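Local coordinates for uncharacterized protein lp_2219 (Lactobacillus plantarum, PDB 3HFQ) that is of unknown function but forms a seven-bladed beta-propeller of the lactonase family and may hydrolyse a sugar lactone, at residues Q2-F7 with I18-L23; L30-L35 with V329-G334; Y101-H106 with S141-T146; G108-M113 with V127-H132. The protein carries 1 engineered substitution. All coordinates share one frame; numbering follows the deposited sequence.

How the contacts relate
The four contacts fall into two groups within one seven-bladed propeller. Contacts 1 and 2, with centres about 8 Å apart, share the four-stranded blade in which strand 334-339, near the C-terminus, pairs with strand 2-9: contact 1 is a hairpin of that blade, and contact 2 joins its outermost strand to the end of the preceding blade. Contacts 3 and 4, centres about 7 Å apart, meet along strands 99-104 and 109-115, where Asn104 and Ser102 pair with Thr109 and Glu111. The centres of contacts 1 and 3 lie about 26 Å apart, on opposite sides of the chain's centre. The bound phosphate belongs to contact 3, through His144.

Contact 1 (Q2-F7 with I18-L23); sequences QERILF and IYQGTL
Glu3, Ile5 and Phe7 pair with Leu23, Gly21 and Tyr19 in an antiparallel hairpin, each pair closed by two backbone hydrogen bonds. Leu23 N to Glu3 O, at 2.8 Å, is among the shortest. The longest is Tyr19 N to Phe7 O, at 3.1 Å. On the face carrying Arg4, Leu6, Gln20 and Thr22 the main polar link is between side chains. Arg4 NH2 donates to Gln20 OE1 at 2.7 Å in the plane of the amide carbonyl, while Arg4 NE adds a weak bond to the same oxygen at 3.2 Å. Arg4 is extended from CG to NE, and the amide and guanidinium planes are 32° apart. Gln20 NE2, the other end of the amide, bonds Gln73 O; on the guanidinium, Arg4 NH1 makes a weak bond to Gly72 O. Thr22 OG1 bonds Asp33 OD2. A leucine in place of Arg4 would probably leave Gln20 OE1 without its donor and the amide freer to turn. On the reverse face, Ile5 CD1 packs against Leu23 CB at 3.8 Å, and Ile5 CG2 lies over one face of the Phe7 ring. Gly21 leaves room for that ring, since a side chain there would crowd Phe7 CE2. Strand 334-339 flanks strand 2-9, strand 29-38 flanks strand 17-24, and Val301 and Val303 of strand 299-304 pack on Ile5 and Phe7.

Contact 2 (L30-L35 with V329-G334); sequences LTNDGL and VTVPEG
Leu30 to Asn32 run beside Val329 to Pro332 with their end-to-end directions 30° apart, and the CA atoms of Thr31 and Val329 are 6.5 Å from each other, so the two segments pack without beta pairing. Val329 carries most of the apolar contact. Its CG1 is anti to the backbone N (chi1 174°), which leaves both methyls turned to the neighbouring backbone: CG2 comes within 3.4 Å of Leu30 O and CG1 within 3.7 Å of the same oxygen. Val329 CG2 also meets Leu30 CD2 at 4.1 Å, the two side chains lying across one another. Further along, Asn32 CB sits 3.3 Å from Thr330 O. Within segment 30-35, Thr31 OG1 donates to Asp33 OD1 at 2.9 Å, approaching from above the carboxylate plane. Asp33 and Gly34 both face Gln20 and form a classic beta bulge, while Val331 to Gly334 make a type II turn that swings the chain from strand 322-330 into strand 334-339. The contact thus joins the outermost strand of one blade to the last strand of the preceding one. Leu30 also packs on Ala310 and Leu312 of strand 309-315 and on Ile5, and Val331 reaches Ala310 and Phe7.

Contact 3 (Y101-H106 with S141-T146); sequences YSANYH and SHIHYT. With PO4 (phosphate ion), chain C.
An aromatic cluster of Tyr105, His142 and His144 joins two adjacent propeller blades beside a bound phosphate. Tyr105 follows strand 99-104 of one blade; His142 lies just before strand 143-148, an edge strand of the next, and His144 within it. With its CG anti to the backbone N (chi1 -172°), Tyr105 lays its ring over the imidazole of His142 in an offset stack, the planes 6° apart and the centroids 4.2 Å. His142 CB sits over the face of the Tyr105 ring, 3.7 Å from its centroid. His144 approaches the edge instead, its CD2 3.5 Å from Tyr105 CD2. Further along the two strands, Ala103 CB packs on Ile143 CG2 at 3.6 Å. Replacing Tyr105 by alanine would probably uncover one face of the His142 ring and leave the His144 ring less firmly placed. His144 NE2 donates to phosphate O4 at 2.7 Å in an N-H...O angle of 157°, and Arg190 and Arg259 also bond the ion. Tyr105 CE2 lies 3.5 Å from phosphate O3. The phosphate is probably from the crystallisation liquor, yet two arginines and a histidine gathered round it suggest a pocket suited to an anionic group, such as a substrate of a lactonase might carry.

Contact 4 (G108-M113 with V127-H132); sequences GTAEVM and VQHSGH
Ala110 and Val127 form an antiparallel hydrogen-bonded pair, Val127 N to Ala110 O measuring 2.8 Å and Ala110 N to Val127 O 3.1 Å. Thr109 and Gln128 are the adjoining non-hydrogen-bonded pair. One step further, Gly108 O takes two bonds from a single residue: His129 N arrives at 3.0 Å, nearly along the C=O axis, and His129 ND1 at 3.2 Å from above the carbonyl plane, with the oxygen lying in the plane of the imidazole. The second bond fixes the rotation of the ring and, with a carbonyl oxygen as acceptor, implies a proton on ND1. Gly108 and Thr109 both face Asn104 in a G1 beta bulge, and Gly108 takes a positive phi (73°), easiest without a side chain. The bulge opens strand 109-115, which with strand 121-128 makes the outer hairpin of a propeller blade. Among side-chain bonds, the turn at chi2 (66°) bends Gln128 so that NE2 donates to the O of the following residue, His129, at 2.9 Å, in the plane of the amide, and also to Lys107 O. Of the apolar and close contacts, Ala110 CB rests at the edge of the His129 ring, 4.0 Å from CE1, and Thr109 CG2 touches Gln128 OE1 at 3.3 Å. His129 also meets Tyr165 edge-to-face.

Contact 1 (Q2-F7 with I18-L23)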
loop_
_atom_site.group_PDB
_atom_site.type_symbol
_atom_site.label_atom_id
_atom_site.label_comp_id
_atom_site.label_asym_id
_atom_site.label_seq_id
_atom_site.Cartn_x
_atom_site.Cartn_y
_atom_site.Cartn_z
ATOM N N GLN A 2 10.826 21.730 -1.121
ATOM C CA GLN A 2 9.467 21.354 -1.491
ATOM C C GLN A 2 9.442 19.930 -2.044
ATOM O O GLN A 2 10.219 19.590 -2.935
ATOM C CB GLN A 2 8.916 22.317 -2.548
ATOM C CG GLN A 2 8.951 23.787 -2.153
ATOM C CD GLN A 2 8.377 24.693 -3.230
ATOM O OE1 GLN A 2 8.725 24.578 -4.407
ATOM N NE2 GLN A 2 7.497 25.606 -2.831
ATOM N N GLU A 3 8.552 19.103 -1.505
ATOM C CA GLU A 3 8.421 17.723 -1.952
ATOM C C GLU A 3 7.000 17.469 -2.429
ATOM O O GLU A 3 6.032 17.714 -1.707
ATOM C CB GLU A 3 8.776 16.757 -0.823
ATOM C CG GLU A 3 10.237 16.843 -0.396
ATOM C CD GLU A 3 10.579 15.875 0.713
ATOM O OE1 GLU A 3 9.856 15.867 1.733
ATOM O OE2 GLU A 3 11.571 15.129 0.568
ATOM N N ARG A 4 6.893 16.969 -3.653
ATOM C CA ARG A 4 5.613 16.687 -4.285
ATOM C C ARG A 4 5.012 15.372 -3.804
ATOM O O ARG A 4 5.719 14.373 -3.647
ATOM C CB ARG A 4 5.805 16.647 -5.801
ATOM C CG ARG A 4 4.528 16.573 -6.600
ATOM C CD ARG A 4 4.869 16.539 -8.076
ATOM N NE ARG A 4 3.691 16.586 -8.928
ATOM C CZ ARG A 4 3.740 16.518 -10.253
ATOM N NH1 ARG A 4 4.909 16.399 -10.864
ATOM N NH2 ARG A 4 2.623 16.571 -10.965
ATOM N N ILE A 5 3.700 15.387 -3.583
ATOM C CA ILE A 5 2.968 14.216 -3.111
ATOM C C ILE A 5 1.716 14.018 -3.959
ATOM O O ILE A 5 1.063 14.991 -4.336
ATOM C CB ILE A 5 2.483 14.398 -1.656
ATOM C CG1 ILE A 5 3.634 14.839 -0.758
ATOM C CG2 ILE A 5 1.864 13.100 -1.153
ATOM C CD1 ILE A 5 3.184 15.259 0.638
ATOM N N LEU A 6 1.387 12.762 -4.252
ATOM C CA LEU A 6 0.188 12.445 -5.019
ATOM C C LEU A 6 -0.786 11.733 -4.087
ATOM O O LEU A 6 -0.380 10.911 -3.262
ATOM C CB LEU A 6 0.523 11.542 -6.212
ATOM C CG LEU A 6 1.533 12.091 -7.224
ATOM C CD1 LEU A 6 1.631 11.139 -8.417
ATOM C CD2 LEU A 6 1.103 13.485 -7.681
ATOM N N PHE A 7 -2.070 12.051 -4.214
ATOM C CA PHE A 7 -3.098 11.451 -3.374
ATOM C C PHE A 7 -4.105 10.633 -4.175
ATOM O O PHE A 7 -4.734 11.149 -5.101
ATOM C CB PHE A 7 -3.863 12.541 -2.617
ATOM C CG PHE A 7 -3.017 13.339 -1.666
ATOM C CD1 PHE A 7 -2.522 12.763 -0.497
ATOM C CD2 PHE A 7 -2.738 14.679 -1.922
ATOM C CE1 PHE A 7 -1.765 13.512 0.402
ATOM C CE2 PHE A 7 -1.983 15.437 -1.029
ATOM C CZ PHE A 7 -1.497 14.852 0.134
ATOM N N ILE A 18 -7.308 12.037 -8.877
ATOM C CA ILE A 18 -5.994 12.085 -8.248
ATOM C C ILE A 18 -5.591 13.525 -7.952
ATOM O O ILE A 18 -5.617 14.383 -8.840
ATOM C CB ILE A 18 -4.934 11.435 -9.167
ATOM C CG1 ILE A 18 -5.347 9.996 -9.483
ATOM C CG2 ILE A 18 -3.565 11.452 -8.495
ATOM C CD1 ILE A 18 -4.525 9.344 -10.568
ATOM N N TYR A 19 -5.230 13.791 -6.701
ATOM C CA TYR A 19 -4.810 15.129 -6.303
ATOM C C TYR A 19 -3.308 15.177 -6.085
ATOM O O TYR A 19 -2.645 14.140 -6.016
ATOM C CB TYR A 19 -5.537 15.575 -5.022
ATOM C CG TYR A 19 -7.028 15.764 -5.211
ATOM C CD1 TYR A 19 -7.891 14.668 -5.213
ATOM C CD2 TYR A 19 -7.568 17.029 -5.455
ATOM C CE1 TYR A 19 -9.253 14.822 -5.457
ATOM C CE2 TYR A 19 -8.934 17.196 -5.704
ATOM C CZ TYR A 19 -9.768 16.085 -5.704
ATOM O OH TYR A 19 -11.113 16.226 -5.951
ATOM N N GLN A 20 -2.772 16.389 -5.991
ATOM C CA GLN A 20 -1.345 16.559 -5.772
ATOM C C GLN A 20 -1.108 17.682 -4.777
ATOM O O GLN A 20 -1.864 18.653 -4.720
ATOM C CB GLN A 20 -0.627 16.837 -7.100
ATOM C CG GLN A 20 -0.894 18.199 -7.733
ATOM C CD GLN A 20 -0.317 18.301 -9.136
ATOM O OE1 GLN A 20 0.754 17.759 -9.420
ATOM N NE2 GLN A 20 -1.018 19.007 -10.017
ATOM N N GLY A 21 -0.065 17.530 -3.974
ATOM C CA GLY A 21 0.240 18.540 -2.985
ATOM C C GLY A 21 1.727 18.731 -2.808
ATOM O O GLY A 21 2.540 18.156 -3.537
ATOM N N THR A 22 2.080 19.540 -1.819
ATOM C CA THR A 22 3.469 19.835 -1.538
ATOM C C THR A 22 3.737 19.805 -0.041
ATOM O O THR A 22 2.934 20.294 0.754
ATOM C CB THR A 22 3.841 21.234 -2.060
ATOM O OG1 THR A 22 3.591 21.298 -3.470
ATOM C CG2 THR A 22 5.309 21.538 -1.785
ATOM N N LEU A 23 4.861 19.205 0.333
ATOM C CA LEU A 23 5.285 19.160 1.724
ATOM C C LEU A 23 6.486 20.101 1.786
ATOM O O LEU A 23 7.503 19.864 1.130
ATOM C CB LEU A 23 5.692 17.733 2.125
ATOM C CG LEU A 23 6.550 17.521 3.385
ATOM C CD1 LEU A 23 6.056 18.377 4.534
ATOM C CD2 LEU A 23 6.523 16.043 3.763
#

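Contact 2 (L30-L35 with V329-G334)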
loop_
_atom_site.group_PDB
_atom_site.type_symbol
_atom_site.label_atom_id
_atom_site.label_comp_id
_atom_site.label_asym_id
_atom_site.label_seq_id
_atom_site.Cartn_x
_atom_site.Cartn_y
_atom_site.Cartn_z
ATOM N N LEU A 30 1.816 21.295 4.737
ATOM C CA LEU A 30 1.327 20.320 3.772
ATOM C C LEU A 30 0.138 20.964 3.068
ATOM O O LEU A 30 -0.781 21.453 3.722
ATOM C CB LEU A 30 0.859 19.050 4.479
ATOM C CG LEU A 30 0.179 18.029 3.567
ATOM C CD1 LEU A 30 1.218 17.440 2.628
ATOM C CD2 LEU A 30 -0.484 16.934 4.398
ATOM N N THR A 31 0.155 20.961 1.739
ATOM C CA THR A 31 -0.937 21.548 0.969
ATOM C C THR A 31 -1.495 20.551 -0.038
ATOM O O THR A 31 -0.844 19.562 -0.383
ATOM C CB THR A 31 -0.470 22.764 0.136
ATOM O OG1 THR A 31 0.501 22.330 -0.822
ATOM C CG2 THR A 31 0.135 23.841 1.012
ATOM N N ASN A 32 -2.716 20.809 -0.489
ATOM C CA ASN A 32 -3.338 20.005 -1.530
ATOM C C ASN A 32 -3.448 21.068 -2.615
ATOM O O ASN A 32 -4.331 21.922 -2.564
ATOM C CB ASN A 32 -4.732 19.509 -1.126
ATOM C CG ASN A 32 -5.460 18.819 -2.272
ATOM O OD1 ASN A 32 -6.550 18.272 -2.097
ATOM N ND2 ASN A 32 -4.859 18.850 -3.458
ATOM N N ASP A 33 -2.517 21.039 -3.562
ATOM C CA ASP A 33 -2.480 22.026 -4.634
ATOM C C ASP A 33 -3.586 21.899 -5.670
ATOM O O ASP A 33 -3.829 22.826 -6.441
ATOM C CB ASP A 33 -1.112 21.995 -5.328
ATOM C CG ASP A 33 0.034 22.221 -4.358
ATOM O OD1 ASP A 33 -0.075 23.135 -3.514
ATOM O OD2 ASP A 33 1.047 21.490 -4.438
ATOM N N GLY A 34 -4.259 20.757 -5.699
ATOM C CA GLY A 34 -5.332 20.594 -6.658
ATOM C C GLY A 34 -5.352 19.261 -7.369
ATOM O O GLY A 34 -4.497 18.404 -7.151
ATOM N N LEU A 35 -6.348 19.099 -8.231
ATOM C CA LEU A 35 -6.539 17.880 -9.001
ATOM C C LEU A 35 -5.478 17.722 -10.088
ATOM O O LEU A 35 -5.231 18.641 -10.868
ATOM C CB LEU A 35 -7.927 17.905 -9.642
ATOM C CG LEU A 35 -8.375 16.669 -10.420
ATOM C CD1 LEU A 35 -8.675 15.541 -9.444
ATOM C CD2 LEU A 35 -9.618 17.009 -11.240
ATOM N N VAL A 329 -5.897 19.123 6.474
ATOM C CA VAL A 329 -5.563 19.564 5.125
ATOM C C VAL A 329 -6.564 18.783 4.280
ATOM O O VAL A 329 -6.570 17.555 4.298
ATOM C CB VAL A 329 -4.138 19.156 4.717
ATOM C CG1 VAL A 329 -3.902 19.510 3.253
ATOM C CG2 VAL A 329 -3.121 19.859 5.607
ATOM N N THR A 330 -7.411 19.488 3.541
ATOM C CA THR A 330 -8.437 18.816 2.758
ATOM C C THR A 330 -7.995 18.021 1.529
ATOM O O THR A 330 -7.393 18.553 0.596
ATOM C CB THR A 330 -9.540 19.812 2.330
ATOM O OG1 THR A 330 -10.058 20.469 3.492
ATOM C CG2 THR A 330 -10.683 19.079 1.630
ATOM N N VAL A 331 -8.310 16.730 1.562
ATOM C CA VAL A 331 -8.034 15.792 0.479
ATOM C C VAL A 331 -9.279 14.919 0.484
ATOM O O VAL A 331 -9.435 14.055 1.348
ATOM C CB VAL A 331 -6.812 14.890 0.762
ATOM C CG1 VAL A 331 -6.689 13.839 -0.346
ATOM C CG2 VAL A 331 -5.539 15.723 0.831
ATOM N N PRO A 332 -10.184 15.133 -0.481
ATOM C CA PRO A 332 -11.420 14.350 -0.549
ATOM C C PRO A 332 -11.287 12.842 -0.733
ATOM O O PRO A 332 -10.666 12.372 -1.683
ATOM C CB PRO A 332 -12.184 15.014 -1.697
ATOM C CG PRO A 332 -11.096 15.515 -2.583
ATOM C CD PRO A 332 -10.112 16.098 -1.592
ATOM N N GLU A 333 -11.882 12.099 0.197
ATOM C CA GLU A 333 -11.888 10.640 0.151
ATOM C C GLU A 333 -10.496 10.036 -0.045
ATOM O O GLU A 333 -10.352 9.013 -0.712
ATOM C CB GLU A 333 -12.812 10.176 -0.984
ATOM C CG GLU A 333 -14.195 10.832 -0.978
ATOM C CD GLU A 333 -15.077 10.362 -2.128
ATOM O OE1 GLU A 333 -15.366 9.151 -2.201
ATOM O OE2 GLU A 333 -15.478 11.205 -2.955
ATOM N N GLY A 334 -9.480 10.657 0.548
ATOM C CA GLY A 334 -8.114 10.171 0.403
ATOM C C GLY A 334 -7.828 8.783 0.948
ATOM O O GLY A 334 -8.159 8.488 2.097
#

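Contact 3 (Y101-H106 with S141-T146)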
loop_
_atom_site.group_PDB
_atom_site.type_symbol
_atom_site.label_atom_id
_atom_site.label_comp_id
_atom_site.label_asym_id
_atom_site.label_seq_id
_atom_site.Cartn_x
_atom_site.Cartn_y
_atom_site.Cartn_z
ATOM N N TYR A 101 2.045 -4.656 -11.841
ATOM C CA TYR A 101 1.263 -5.678 -11.151
ATOM C C TYR A 101 0.072 -5.039 -10.447
ATOM O O TYR A 101 0.159 -3.906 -9.976
ATOM C CB TYR A 101 2.112 -6.379 -10.089
ATOM C CG TYR A 101 3.423 -6.941 -10.580
ATOM C CD1 TYR A 101 3.461 -8.014 -11.469
ATOM C CD2 TYR A 101 4.632 -6.415 -10.129
ATOM C CE1 TYR A 101 4.679 -8.545 -11.905
ATOM C CE2 TYR A 101 5.848 -6.934 -10.555
ATOM C CZ TYR A 101 5.866 -8.000 -11.440
ATOM O OH TYR A 101 7.073 -8.494 -11.877
ATOM N N SER A 102 -1.041 -5.762 -10.381
ATOM C CA SER A 102 -2.219 -5.257 -9.690
ATOM C C SER A 102 -2.910 -6.392 -8.949
ATOM O O SER A 102 -2.820 -7.559 -9.351
ATOM C CB SER A 102 -3.196 -4.586 -10.668
ATOM O OG SER A 102 -3.641 -5.475 -11.674
ATOM N N ALA A 103 -3.583 -6.038 -7.858
ATOM C CA ALA A 103 -4.302 -7.003 -7.032
ATOM C C ALA A 103 -5.781 -6.651 -7.025
ATOM O O ALA A 103 -6.134 -5.490 -6.835
ATOM C CB ALA A 103 -3.763 -6.965 -5.610
ATOM N N ASN A 104 -6.650 -7.637 -7.222
ATOM C CA ASN A 104 -8.080 -7.355 -7.217
ATOM C C ASN A 104 -8.761 -8.067 -6.058
ATOM O O ASN A 104 -8.815 -9.294 -6.000
ATOM C CB ASN A 104 -8.726 -7.773 -8.539
ATOM C CG ASN A 104 -10.122 -7.197 -8.705
ATOM O OD1 ASN A 104 -11.003 -7.414 -7.869
ATOM N ND2 ASN A 104 -10.329 -6.457 -9.784
ATOM N N TYR A 105 -9.291 -7.269 -5.143
ATOM C CA TYR A 105 -9.956 -7.763 -3.946
ATOM C C TYR A 105 -11.173 -8.637 -4.213
ATOM O O TYR A 105 -11.207 -9.804 -3.832
ATOM C CB TYR A 105 -10.354 -6.570 -3.080
ATOM C CG TYR A 105 -10.886 -6.927 -1.709
ATOM C CD1 TYR A 105 -12.223 -7.281 -1.522
ATOM C CD2 TYR A 105 -10.055 -6.875 -0.594
ATOM C CE1 TYR A 105 -12.717 -7.581 -0.249
ATOM C CE2 TYR A 105 -10.535 -7.172 0.678
ATOM C CZ TYR A 105 -11.863 -7.516 0.845
ATOM O OH TYR A 105 -12.326 -7.794 2.113
ATOM N N HIS A 106 -12.169 -8.065 -4.876
ATOM C CA HIS A 106 -13.408 -8.774 -5.161
ATOM C C HIS A 106 -13.268 -9.986 -6.086
ATOM O O HIS A 106 -13.925 -11.005 -5.872
ATOM C CB HIS A 106 -14.420 -7.777 -5.725
ATOM C CG HIS A 106 -14.601 -6.561 -4.867
ATOM N ND1 HIS A 106 -15.269 -6.594 -3.659
ATOM C CD2 HIS A 106 -14.166 -5.290 -5.022
ATOM C CE1 HIS A 106 -15.237 -5.393 -3.110
ATOM N NE2 HIS A 106 -14.573 -4.582 -3.916
ATOM N N SER A 141 -11.725 -15.503 -2.037
ATOM C CA SER A 141 -10.371 -14.996 -2.214
ATOM C C SER A 141 -10.391 -13.488 -2.401
ATOM O O SER A 141 -11.192 -12.963 -3.172
ATOM C CB SER A 141 -9.703 -15.643 -3.428
ATOM O OG SER A 141 -8.474 -14.999 -3.716
ATOM N N HIS A 142 -9.496 -12.802 -1.697
ATOM C CA HIS A 142 -9.392 -11.350 -1.771
ATOM C C HIS A 142 -7.914 -10.947 -1.811
ATOM O O HIS A 142 -7.273 -10.822 -0.773
ATOM C CB HIS A 142 -10.076 -10.723 -0.549
ATOM C CG HIS A 142 -11.555 -10.974 -0.488
ATOM N ND1 HIS A 142 -12.224 -11.196 0.700
ATOM C CD2 HIS A 142 -12.497 -11.008 -1.459
ATOM C CE1 HIS A 142 -13.514 -11.356 0.452
ATOM N NE2 HIS A 142 -13.705 -11.247 -0.849
ATOM N N ILE A 143 -7.377 -10.755 -3.014
ATOM C CA ILE A 143 -5.974 -10.372 -3.167
ATOM C C ILE A 143 -5.844 -8.881 -2.874
ATOM O O ILE A 143 -6.596 -8.072 -3.413
ATOM C CB ILE A 143 -5.467 -10.679 -4.600
ATOM C CG1 ILE A 143 -5.736 -12.147 -4.943
ATOM C CG2 ILE A 143 -3.974 -10.411 -4.692
ATOM C CD1 ILE A 143 -5.093 -13.142 -3.975
ATOM N N HIS A 144 -4.881 -8.509 -2.035
ATOM C CA HIS A 144 -4.732 -7.107 -1.657
ATOM C C HIS A 144 -3.331 -6.530 -1.826
ATOM O O HIS A 144 -3.100 -5.351 -1.537
ATOM C CB HIS A 144 -5.152 -6.939 -0.195
ATOM C CG HIS A 144 -5.935 -5.692 0.072
ATOM N ND1 HIS A 144 -5.554 -4.458 -0.407
ATOM C CD2 HIS A 144 -7.087 -5.495 0.754
ATOM C CE1 HIS A 144 -6.441 -3.553 -0.035
ATOM N NE2 HIS A 144 -7.383 -4.155 0.671
ATOM N N TYR A 145 -2.396 -7.348 -2.293
ATOM C CA TYR A 145 -1.024 -6.887 -2.442
ATOM C C TYR A 145 -0.280 -7.747 -3.450
ATOM O O TYR A 145 -0.380 -8.976 -3.425
ATOM C CB TYR A 145 -0.340 -6.941 -1.063
ATOM C CG TYR A 145 1.121 -6.531 -1.011
ATOM C CD1 TYR A 145 2.136 -7.438 -1.317
ATOM C CD2 TYR A 145 1.487 -5.246 -0.612
ATOM C CE1 TYR A 145 3.484 -7.073 -1.222
ATOM C CE2 TYR A 145 2.832 -4.870 -0.519
ATOM C CZ TYR A 145 3.822 -5.790 -0.823
ATOM O OH TYR A 145 5.149 -5.427 -0.736
ATOM N N THR A 146 0.439 -7.084 -4.350
ATOM C CA THR A 146 1.233 -7.750 -5.375
ATOM C C THR A 146 2.486 -6.906 -5.583
ATOM O O THR A 146 2.467 -5.934 -6.338
ATOM C CB THR A 146 0.486 -7.841 -6.728
ATOM O OG1 THR A 146 0.040 -6.535 -7.114
ATOM C CG2 THR A 146 -0.715 -8.779 -6.621
HETATM P P PO4 C . -9.769 -3.262 2.700
HETATM O O1 PO4 C . -11.135 -2.763 3.304
HETATM O O2 PO4 C . -8.581 -2.446 3.334
HETATM O O3 PO4 C . -9.582 -4.797 3.009
HETATM O O4 PO4 C . -9.771 -3.040 1.138
#

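Contact 4 (G108-M113 with V127-H132)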
loop_
_atom_site.group_PDB
_atom_site.type_symbol
_atom_site.label_atom_id
_atom_site.label_comp_id
_atom_site.label_asym_id
_atom_site.label_seq_id
_atom_site.Cartn_x
_atom_site.Cartn_y
_atom_site.Cartn_z
ATOM N N GLY A 108 -10.404 -11.737 -6.597
ATOM C CA GLY A 108 -9.457 -12.703 -6.059
ATOM C C GLY A 108 -8.359 -13.002 -7.062
ATOM O O GLY A 108 -7.893 -14.138 -7.185
ATOM N N THR A 109 -7.928 -11.967 -7.773
ATOM C CA THR A 109 -6.910 -12.125 -8.799
ATOM C C THR A 109 -5.672 -11.256 -8.653
ATOM O O THR A 109 -5.677 -10.229 -7.971
ATOM C CB THR A 109 -7.493 -11.817 -10.190
ATOM O OG1 THR A 109 -8.009 -10.479 -10.196
ATOM C CG2 THR A 109 -8.613 -12.780 -10.531
ATOM N N ALA A 110 -4.611 -11.701 -9.319
ATOM C CA ALA A 110 -3.345 -10.988 -9.383
ATOM C C ALA A 110 -3.171 -10.870 -10.890
ATOM O O ALA A 110 -3.278 -11.862 -11.614
ATOM C CB ALA A 110 -2.220 -11.823 -8.783
ATOM N N GLU A 111 -2.946 -9.660 -11.374
ATOM C CA GLU A 111 -2.777 -9.453 -12.805
ATOM C C GLU A 111 -1.418 -8.856 -13.134
ATOM O O GLU A 111 -0.812 -8.171 -12.303
ATOM C CB GLU A 111 -3.885 -8.545 -13.354
ATOM C CG GLU A 111 -5.281 -9.162 -13.446
ATOM C CD GLU A 111 -6.121 -8.480 -14.512
ATOM O OE1 GLU A 111 -5.854 -7.289 -14.788
ATOM O OE2 GLU A 111 -7.043 -9.112 -15.072
ATOM N N VAL A 112 -0.949 -9.129 -14.351
ATOM C CA VAL A 112 0.338 -8.629 -14.815
ATOM C C VAL A 112 0.141 -7.952 -16.165
ATOM O O VAL A 112 -0.570 -8.468 -17.030
ATOM C CB VAL A 112 1.358 -9.779 -14.991
ATOM C CG1 VAL A 112 2.736 -9.211 -15.351
ATOM C CG2 VAL A 112 1.426 -10.612 -13.718
HETATM N N MSE A 113 0.761 -6.789 -16.337
HETATM C CA MSE A 113 0.675 -6.032 -17.579
HETATM C C MSE A 113 2.086 -5.628 -17.977
HETATM O O MSE A 113 2.941 -5.440 -17.113
HETATM C CB MSE A 113 -0.180 -4.775 -17.369
HETATM C CG MSE A 113 -1.647 -5.063 -17.112
HETATM SE SE MSE A 113 -2.509 -3.631 -16.156
HETATM C CE MSE A 113 -4.115 -4.550 -15.588
ATOM N N VAL A 127 -4.037 -14.262 -12.750
ATOM C CA VAL A 127 -4.001 -15.451 -11.908
ATOM C C VAL A 127 -5.205 -15.471 -10.974
ATOM O O VAL A 127 -5.418 -14.531 -10.206
ATOM C CB VAL A 127 -2.699 -15.487 -11.081
ATOM C CG1 VAL A 127 -2.720 -16.659 -10.107
ATOM C CG2 VAL A 127 -1.506 -15.603 -12.021
ATOM N N GLN A 128 -5.990 -16.543 -11.043
ATOM C CA GLN A 128 -7.182 -16.678 -10.214
ATOM C C GLN A 128 -6.925 -17.514 -8.968
ATOM O O GLN A 128 -6.369 -18.609 -9.050
ATOM C CB GLN A 128 -8.316 -17.319 -11.023
ATOM C CG GLN A 128 -9.630 -17.469 -10.256
ATOM C CD GLN A 128 -10.260 -16.135 -9.904
ATOM O OE1 GLN A 128 -10.631 -15.360 -10.785
ATOM N NE2 GLN A 128 -10.383 -15.859 -8.611
ATOM N N HIS A 129 -7.333 -16.994 -7.814
ATOM C CA HIS A 129 -7.160 -17.713 -6.555
ATOM C C HIS A 129 -8.516 -18.119 -5.994
ATOM O O HIS A 129 -9.555 -17.619 -6.425
ATOM C CB HIS A 129 -6.445 -16.842 -5.512
ATOM C CG HIS A 129 -5.109 -16.330 -5.953
ATOM N ND1 HIS A 129 -4.968 -15.295 -6.852
ATOM C CD2 HIS A 129 -3.854 -16.712 -5.616
ATOM C CE1 HIS A 129 -3.680 -15.060 -7.049
ATOM N NE2 HIS A 129 -2.985 -15.906 -6.311
ATOM N N SER A 130 -8.495 -19.029 -5.026
ATOM C CA SER A 130 -9.713 -19.490 -4.386
ATOM C C SER A 130 -9.425 -19.723 -2.911
ATOM O O SER A 130 -8.267 -19.758 -2.491
ATOM C CB SER A 130 -10.203 -20.788 -5.033
ATOM O OG SER A 130 -9.291 -21.847 -4.801
ATOM N N GLY A 131 -10.480 -19.882 -2.123
ATOM C CA GLY A 131 -10.300 -20.106 -0.702
ATOM C C GLY A 131 -11.184 -19.170 0.088
ATOM O O GLY A 131 -11.854 -18.317 -0.489
ATOM N N HIS A 132 -11.195 -19.332 1.407
ATOM C CA HIS A 132 -12.007 -18.488 2.275
ATOM C C HIS A 132 -11.479 -18.566 3.701
ATOM O O HIS A 132 -10.500 -19.270 3.971
ATOM C CB HIS A 132 -13.474 -18.936 2.245
ATOM C CG HIS A 132 -13.680 -20.362 2.649
ATOM N ND1 HIS A 132 -13.546 -21.415 1.761
ATOM C CD2 HIS A 132 -13.987 -20.918 3.842
ATOM C CE1 HIS A 132 -13.762 -22.549 2.397
ATOM N NE2 HIS A 132 -14.031 -22.280 3.662
#